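Local atomic coordinates of acetoin utilization protein (Exiguobacterium sibiricum, PDB entry 2Q04), a protein that probably transfers an acetyl group from acetyl-CoA to a still unidentified acceptor, as a GNAT-family acetyltransferase possibly involved in acetoin utilization. Residues E22-S27 with E60-I65. Residues are numbered along the deposited sequence; the frame is centred on the assembly and turned at random.
Sequences EGPVTS and EGRIII
Glu22 pairs with Ile65 where two antiparallel strands of the GNAT-type mixed sheet, 19-23 and 62-68, run together. It is a hydrogen-bonded pair: Glu22 N reaches Ile65 O at 3.1 Å, and Ile65 N returns to Glu22 O at 2.9 Å, nearly straight at the hydrogen (171°). The Glu22 side chain runs alongside that of Ile65, CG to CG1 4.0 Å, and carries its carboxylate on to a salt bridge with Arg67. At Gly23 the chain comes so close to Ile64 that a CB would collide with Ile64 CA and Ile63 O, and the local backbone conformation would also press it against the carbonyl O of Glu22. The peptide before Pro24 is cis. The proline ring lies beside the aliphatic part of Arg62, CG to CD 3.8 Å, while the guanidinium NH1 forms a salt bridge with Asp123. Ile64 sends CG1 against Gly23 CA and CD1 to Pro24 CA at 3.9 Å; an alanine here would lack both atoms and would probably open a gap against Gly23 and Pro24. Past the proline, Val25 N donates a further backbone hydrogen bond to Ile63 O at 2.9 Å. Val25 CG1 lies anti to the backbone N (chi1 -177°), which sets CG2 beside that N, where it meets Ile65 CG1 at 3.8 Å, the two side chains crossing at about a right angle.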
# COMPACT_ATOMS: atom_id res chain seq x y z
N GLU A 22 -13.77 2.09 -2.46
CA GLU A 22 -14.15 2.98 -1.40
C GLU A 22 -13.32 2.79 -0.13
O GLU A 22 -12.84 1.69 0.15
CB GLU A 22 -15.62 2.78 -1.07
CG GLU A 22 -15.94 1.36 -0.55
CD GLU A 22 -17.41 1.09 -0.44
OE1 GLU A 22 -18.17 1.55 -1.31
OE2 GLU A 22 -17.80 0.36 0.49
N GLY A 23 -13.24 3.85 0.66
CA GLY A 23 -12.58 3.80 1.96
C GLY A 23 -12.11 5.19 2.37
O GLY A 23 -12.27 6.15 1.60
N PRO A 24 -11.49 5.30 3.57
CA PRO A 24 -11.23 4.17 4.49
C PRO A 24 -12.50 3.56 5.10
O PRO A 24 -13.44 4.29 5.48
CB PRO A 24 -10.35 4.81 5.60
CG PRO A 24 -9.92 6.14 5.06
CD PRO A 24 -10.97 6.57 4.11
N VAL A 25 -12.53 2.23 5.16
CA VAL A 25 -13.67 1.48 5.70
C VAL A 25 -13.42 1.16 7.17
O VAL A 25 -12.32 0.75 7.54
CB VAL A 25 -13.86 0.13 4.92
CG1 VAL A 25 -15.08 -0.61 5.42
CG2 VAL A 25 -13.96 0.39 3.41
N THR A 26 -14.43 1.33 8.00
CA THR A 26 -14.29 1.08 9.44
C THR A 26 -14.15 -0.40 9.70
O THR A 26 -14.55 -1.23 8.89
CB THR A 26 -15.49 1.59 10.23
OG1 THR A 26 -16.66 0.86 9.83
CG2 THR A 26 -15.71 3.07 9.99
N SER A 27 -13.58 -0.73 10.86
CA SER A 27 -13.41 -2.12 11.28
C SER A 27 -14.75 -2.84 11.35
O SER A 27 -14.89 -3.96 10.85
CB SER A 27 -12.73 -2.17 12.66
OG SER A 27 -11.49 -1.52 12.64
N GLU A 60 -4.24 5.60 13.01
CA GLU A 60 -3.80 6.08 11.70
C GLU A 60 -4.21 5.14 10.54
O GLU A 60 -4.12 5.50 9.36
CB GLU A 60 -2.27 6.29 11.68
CG GLU A 60 -1.43 5.01 11.41
CD GLU A 60 -1.39 4.02 12.59
OE1 GLU A 60 -1.92 4.35 13.69
OE2 GLU A 60 -0.81 2.93 12.42
N GLY A 61 -4.69 3.94 10.89
CA GLY A 61 -4.97 2.88 9.90
C GLY A 61 -6.06 3.23 8.88
O GLY A 61 -7.08 3.80 9.22
N ARG A 62 -5.82 2.85 7.62
CA ARG A 62 -6.78 3.05 6.54
C ARG A 62 -6.82 1.84 5.63
O ARG A 62 -5.78 1.40 5.09
CB ARG A 62 -6.41 4.27 5.71
CG ARG A 62 -6.35 5.53 6.48
CD ARG A 62 -6.19 6.70 5.60
NE ARG A 62 -6.31 7.94 6.36
CZ ARG A 62 -6.66 9.12 5.84
NH1 ARG A 62 -6.96 9.22 4.55
NH2 ARG A 62 -6.74 10.19 6.62
N ILE A 63 -8.02 1.31 5.42
CA ILE A 63 -8.24 0.21 4.50
C ILE A 63 -9.21 0.65 3.40
O ILE A 63 -10.37 0.92 3.67
CB ILE A 63 -8.82 -1.04 5.22
CG1 ILE A 63 -7.86 -1.54 6.34
CG2 ILE A 63 -9.12 -2.17 4.21
CD1 ILE A 63 -6.55 -2.12 5.83
N ILE A 64 -8.71 0.80 2.19
CA ILE A 64 -9.55 1.06 1.04
C ILE A 64 -9.73 -0.26 0.30
O ILE A 64 -8.77 -1.02 0.12
CB ILE A 64 -8.90 2.14 0.10
CG1 ILE A 64 -9.00 3.54 0.73
CG2 ILE A 64 -9.60 2.14 -1.28
CD1 ILE A 64 -8.21 3.71 2.02
N ILE A 65 -10.97 -0.54 -0.11
CA ILE A 65 -11.31 -1.85 -0.69
C ILE A 65 -11.91 -1.74 -2.08
O ILE A 65 -12.52 -0.74 -2.43
CB ILE A 65 -12.31 -2.60 0.19
CG1 ILE A 65 -13.64 -1.81 0.30
CG2 ILE A 65 -11.71 -2.84 1.57
CD1 ILE A 65 -14.72 -2.55 1.02
O HOH W 1 -10.06 1.73 7.37